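Local coordinates for dual function macrocyclase-peptidase POPB (Galerina marginata, PDB 5N4B), which cleaves peptide bonds after prolyl residues and closes peptides into macrocycles in the biosynthesis of the amanitin toxins, at residues 194-199 / 240-246; 206-210 / 265-269. The protein carries 1 engineered substitution. One frame throughout, in Å; residues are numbered along the deposited sequence.

Interaction 1 of 2, residues 194-199 / 240-246; sequences LSDEVK and HKVGTTQ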
# COMPACT_ATOMS: atom_id res chain seq x y z
N LEU A 194 -23.48 -18.20 6.54
CA LEU A 194 -23.40 -19.14 7.65
C LEU A 194 -23.22 -18.42 8.98
O LEU A 194 -22.88 -17.24 9.02
CB LEU A 194 -22.17 -20.03 7.43
CG LEU A 194 -22.09 -20.82 6.16
CD1 LEU A 194 -20.84 -21.71 6.20
CD2 LEU A 194 -23.31 -21.68 5.98
N SER A 195 -23.46 -19.12 10.12
CA SER A 195 -23.31 -18.45 11.40
C SER A 195 -21.86 -18.25 11.80
O SER A 195 -21.59 -17.55 12.79
CB SER A 195 -24.03 -19.23 12.51
OG SER A 195 -23.44 -20.50 12.57
N ASP A 196 -20.91 -18.82 11.03
CA ASP A 196 -19.49 -18.66 11.31
C ASP A 196 -19.14 -17.19 11.50
O ASP A 196 -19.49 -16.37 10.67
CB ASP A 196 -18.67 -19.16 10.13
CG ASP A 196 -18.89 -20.64 9.81
OD1 ASP A 196 -20.04 -21.13 9.90
OD2 ASP A 196 -17.91 -21.31 9.39
N GLU A 197 -18.40 -16.87 12.55
CA GLU A 197 -17.94 -15.51 12.79
C GLU A 197 -16.53 -15.58 13.36
O GLU A 197 -16.33 -15.95 14.52
CB GLU A 197 -18.89 -14.77 13.73
CG GLU A 197 -18.47 -13.35 13.99
CD GLU A 197 -19.53 -12.54 14.72
OE1 GLU A 197 -19.87 -12.94 15.85
OE2 GLU A 197 -20.05 -11.56 14.12
N VAL A 198 -15.55 -15.25 12.55
CA VAL A 198 -14.15 -15.44 12.89
C VAL A 198 -13.56 -14.07 13.24
O VAL A 198 -13.18 -13.30 12.35
CB VAL A 198 -13.42 -16.15 11.75
CG1 VAL A 198 -11.97 -16.31 12.05
CG2 VAL A 198 -14.06 -17.50 11.47
N LYS A 199 -13.51 -13.75 14.52
CA LYS A 199 -13.12 -12.43 15.01
C LYS A 199 -11.61 -12.34 15.20
O LYS A 199 -10.86 -13.33 15.21
CB LYS A 199 -13.82 -12.16 16.34
CG LYS A 199 -15.34 -11.99 16.15
CD LYS A 199 -16.06 -11.73 17.48
CE LYS A 199 -15.63 -10.41 18.12
NZ LYS A 199 -16.01 -9.16 17.40
N HIS A 240 -9.80 -22.27 10.64
CA HIS A 240 -11.25 -22.28 10.82
C HIS A 240 -11.89 -23.28 9.87
O HIS A 240 -11.69 -23.18 8.65
CB HIS A 240 -11.83 -20.90 10.54
CG HIS A 240 -13.31 -20.89 10.65
ND1 HIS A 240 -13.94 -21.10 11.86
CD2 HIS A 240 -14.28 -20.85 9.73
CE1 HIS A 240 -15.25 -21.11 11.68
NE2 HIS A 240 -15.49 -20.96 10.39
N LYS A 241 -12.65 -24.24 10.41
CA LYS A 241 -13.42 -25.18 9.62
C LYS A 241 -14.77 -24.56 9.27
O LYS A 241 -15.49 -24.06 10.16
CB LYS A 241 -13.58 -26.47 10.42
CG LYS A 241 -14.44 -27.49 9.72
CD LYS A 241 -14.52 -28.77 10.54
CE LYS A 241 -15.35 -29.79 9.80
NZ LYS A 241 -15.77 -30.90 10.72
N VAL A 242 -15.13 -24.58 7.99
CA VAL A 242 -16.43 -24.04 7.58
C VAL A 242 -17.54 -24.76 8.29
O VAL A 242 -17.55 -25.99 8.39
CB VAL A 242 -16.59 -24.14 6.06
CG1 VAL A 242 -17.96 -23.69 5.64
CG2 VAL A 242 -15.57 -23.29 5.37
N GLY A 243 -18.53 -23.98 8.75
CA GLY A 243 -19.70 -24.54 9.42
C GLY A 243 -19.53 -24.75 10.90
O GLY A 243 -20.28 -25.55 11.49
N THR A 244 -18.55 -24.10 11.51
CA THR A 244 -18.29 -24.18 12.94
C THR A 244 -18.17 -22.77 13.48
O THR A 244 -17.99 -21.81 12.72
CB THR A 244 -17.00 -24.95 13.30
OG1 THR A 244 -15.84 -24.22 12.82
CG2 THR A 244 -16.98 -26.33 12.76
N THR A 245 -18.27 -22.66 14.80
CA THR A 245 -17.96 -21.41 15.49
C THR A 245 -16.45 -21.34 15.78
O THR A 245 -15.72 -22.34 15.76
CB THR A 245 -18.69 -21.32 16.85
OG1 THR A 245 -18.10 -22.22 17.77
CG2 THR A 245 -20.14 -21.65 16.78
N GLN A 246 -15.99 -20.14 16.07
CA GLN A 246 -14.56 -19.90 16.27
C GLN A 246 -14.00 -20.65 17.47
O GLN A 246 -12.78 -20.88 17.52
CB GLN A 246 -14.29 -18.39 16.34
CG GLN A 246 -12.81 -18.01 16.32
CD GLN A 246 -12.60 -16.53 16.21
OE1 GLN A 246 -13.45 -15.71 16.63
NE2 GLN A 246 -11.48 -16.15 15.62
O HOH W 1 -17.91 -18.06 15.42
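Q246 and D196 bury the most surface here, and each solves in its own way the problem of joining neighbouring blades of a beta-propeller: strand 198-201 is the outermost strand of one four-stranded sheet, while 240-246 leaves strand 236-241 of the next. Q246 reaches across with its chain extended, CG anti to the backbone N (chi1 -171°), and lays its amide along the backbone of K199. Its NE2 gives an almost straight bond to K199 O (2.9 Å), lying in the carbonyl plane and on a lone pair, while OE1 accepts from K199 N (2.9 Å), which comes from above the amide carbonyl plane. The side chain thereby stands in for a neighbouring strand, pairing with both polar backbone atoms of one residue; NE2 also bonds to Y217. A water continues this seam, donating to E197 O and accepting from Q246 N.

D196 concentrates its bonds on one oxygen. OD2 accepts from H240 NE2 at 2.6 Å on its anti side, some 30° out of the carboxylate plane but close to the plane of the ring, the two planes standing nearly perpendicular; from G243 N it accepts at 2.8 Å through its syn lone pair. That amide is presented by the type II turn 241-244, which T244 OG1 braces by bonding to K241 O. Between the two polar grips sits V198: its CG2 lies over one face of the H240 ring in a CH-pi contact, 3.6 Å from the centroid and close to the ring normal. At the far end, L194 CD1 meets V242 CG1.

With D196 at one nitrogen and D249 hydrogen-bonded at the other, the buried H240 is fixed in rotation, and two nearby carboxylates would probably raise its affinity for a second proton, which would give its link to the buried D196 some ionic character.

Interaction 2 of 2, residues 206-210 / 265-269; sequences IIWTK and ADTSE
K210 folds its aliphatic chain over the backbone of S268 and E269, CG resting 3.3 Å from S268 O, at a junction between two consecutive blades of the beta-propeller. Strands 207-208 and 262-267 are each an outermost strand of a four-stranded antiparallel sheet; the short segments 207-210 and 265-269 run side by side in roughly the same direction, joined through side chains. A bend at chi2 (43°) turns the rest of the lysine back along 265-269, and NZ arrives at T267, where it bonds to both OG1 and the carbonyl O, each at 3.0 Å. E269 curls round beside CE, but its OE2 makes only a long salt bridge with NZ.

T267 is the pivot of the contact. With chi1 at 52°, OG1 lies between the backbone N and the carbonyl carbon and faces the opposing strand, while CG2 is left to meet I207 CG2, methyl to methyl. I207 lays its other aliphatic branch against polar groups: CG1 settles 3.5 Å from A265 O, and CD1 reaches D266 OD1, a carboxylate whose other oxygen bonds to Y277. L216, in the blade of I207, touches T267 as well. W208 turns its indole away, to K150 in the preceding blade, leaving its carbonyl to this junction: T267 OG1 donates to W208 O at 2.8 Å while accepting from K210 NZ.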
# COMPACT_ATOMS: atom_id res chain seq x y z
N ILE A 206 -6.17 -14.68 3.82
CA ILE A 206 -7.03 -15.83 4.08
C ILE A 206 -6.58 -16.93 3.13
O ILE A 206 -6.62 -16.75 1.91
CB ILE A 206 -8.50 -15.48 3.83
CG1 ILE A 206 -8.99 -14.41 4.81
CG2 ILE A 206 -9.38 -16.70 3.87
CD1 ILE A 206 -10.29 -13.83 4.51
N ILE A 207 -6.21 -18.10 3.69
CA ILE A 207 -5.61 -19.20 2.92
C ILE A 207 -6.43 -20.46 3.10
O ILE A 207 -6.36 -21.13 4.12
CB ILE A 207 -4.15 -19.42 3.33
CG1 ILE A 207 -3.33 -18.16 3.05
CG2 ILE A 207 -3.55 -20.61 2.60
CD1 ILE A 207 -3.13 -17.83 1.61
N TRP A 208 -7.21 -20.82 2.09
CA TRP A 208 -7.97 -22.06 2.15
C TRP A 208 -7.07 -23.27 2.00
O TRP A 208 -6.09 -23.26 1.25
CB TRP A 208 -8.97 -22.11 1.00
CG TRP A 208 -10.18 -21.18 1.16
CD1 TRP A 208 -10.28 -19.87 0.76
CD2 TRP A 208 -11.45 -21.52 1.75
NE1 TRP A 208 -11.52 -19.36 1.08
CE2 TRP A 208 -12.25 -20.34 1.68
CE3 TRP A 208 -11.99 -22.67 2.33
CZ2 TRP A 208 -13.55 -20.31 2.15
CZ3 TRP A 208 -13.30 -22.62 2.81
CH2 TRP A 208 -14.06 -21.46 2.72
N THR A 209 -7.44 -24.34 2.70
CA THR A 209 -6.90 -25.63 2.37
C THR A 209 -7.53 -26.12 1.06
O THR A 209 -8.66 -25.73 0.69
CB THR A 209 -7.08 -26.61 3.52
OG1 THR A 209 -8.44 -26.61 3.96
CG2 THR A 209 -6.16 -26.26 4.68
N LYS A 210 -6.78 -26.94 0.33
CA LYS A 210 -7.18 -27.34 -1.01
C LYS A 210 -8.33 -28.34 -1.02
O LYS A 210 -8.91 -28.57 -2.09
CB LYS A 210 -5.98 -27.83 -1.81
CG LYS A 210 -5.25 -26.80 -2.63
CD LYS A 210 -5.04 -25.49 -1.93
CE LYS A 210 -4.22 -24.54 -2.86
NZ LYS A 210 -3.95 -23.18 -2.28
N ALA A 265 0.82 -17.89 5.85
CA ALA A 265 0.68 -19.27 5.43
C ALA A 265 0.42 -19.37 3.95
O ALA A 265 0.12 -18.38 3.27
CB ALA A 265 -0.45 -19.98 6.19
N ASP A 266 0.64 -20.58 3.45
CA ASP A 266 0.26 -20.94 2.09
C ASP A 266 -0.00 -22.45 2.06
O ASP A 266 0.50 -23.19 2.91
CB ASP A 266 1.37 -20.61 1.07
CG ASP A 266 1.22 -19.23 0.36
OD1 ASP A 266 0.10 -18.87 -0.06
OD2 ASP A 266 2.27 -18.52 0.20
N THR A 267 -0.82 -22.89 1.11
CA THR A 267 -1.12 -24.31 0.94
C THR A 267 -0.83 -24.72 -0.50
O THR A 267 -1.22 -24.03 -1.45
CB THR A 267 -2.55 -24.65 1.29
OG1 THR A 267 -3.39 -23.75 0.56
CG2 THR A 267 -2.77 -24.50 2.81
N SER A 268 -0.13 -25.83 -0.66
CA SER A 268 0.20 -26.29 -2.00
C SER A 268 -1.05 -26.79 -2.74
O SER A 268 -1.98 -27.34 -2.15
CB SER A 268 1.27 -27.36 -1.97
OG SER A 268 0.76 -28.56 -1.40
N GLU A 269 -1.03 -26.60 -4.06
CA GLU A 269 -2.14 -26.98 -4.93
C GLU A 269 -2.47 -28.46 -4.85
O GLU A 269 -3.66 -28.83 -4.95
CB GLU A 269 -1.82 -26.63 -6.38
CG GLU A 269 -1.78 -25.14 -6.67
CD GLU A 269 -3.12 -24.44 -6.39
OE1 GLU A 269 -4.19 -25.07 -6.52
OE2 GLU A 269 -3.07 -23.24 -6.02

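The sheet containing strands 207-208, 214-219, 236-241 and 250-254 is common to both contacts. Interaction 1 joins it to the preceding blade and interaction 2 to the following one, so together they illustrate how a propeller blade is held on its two flanks. Their centres lie about 17 Å apart, yet the two contacts touch directly: V242 CG2 packs 3.5 Å from W208 CZ3. F215 of the same blade meets both the H240 ring and, edge to face, the W208 indole, and F157 of the preceding blade touches V242 and W208. Both contacts lie in the propeller, away from the charge-relay residues D662, H699 and A578, the last an engineered substitution.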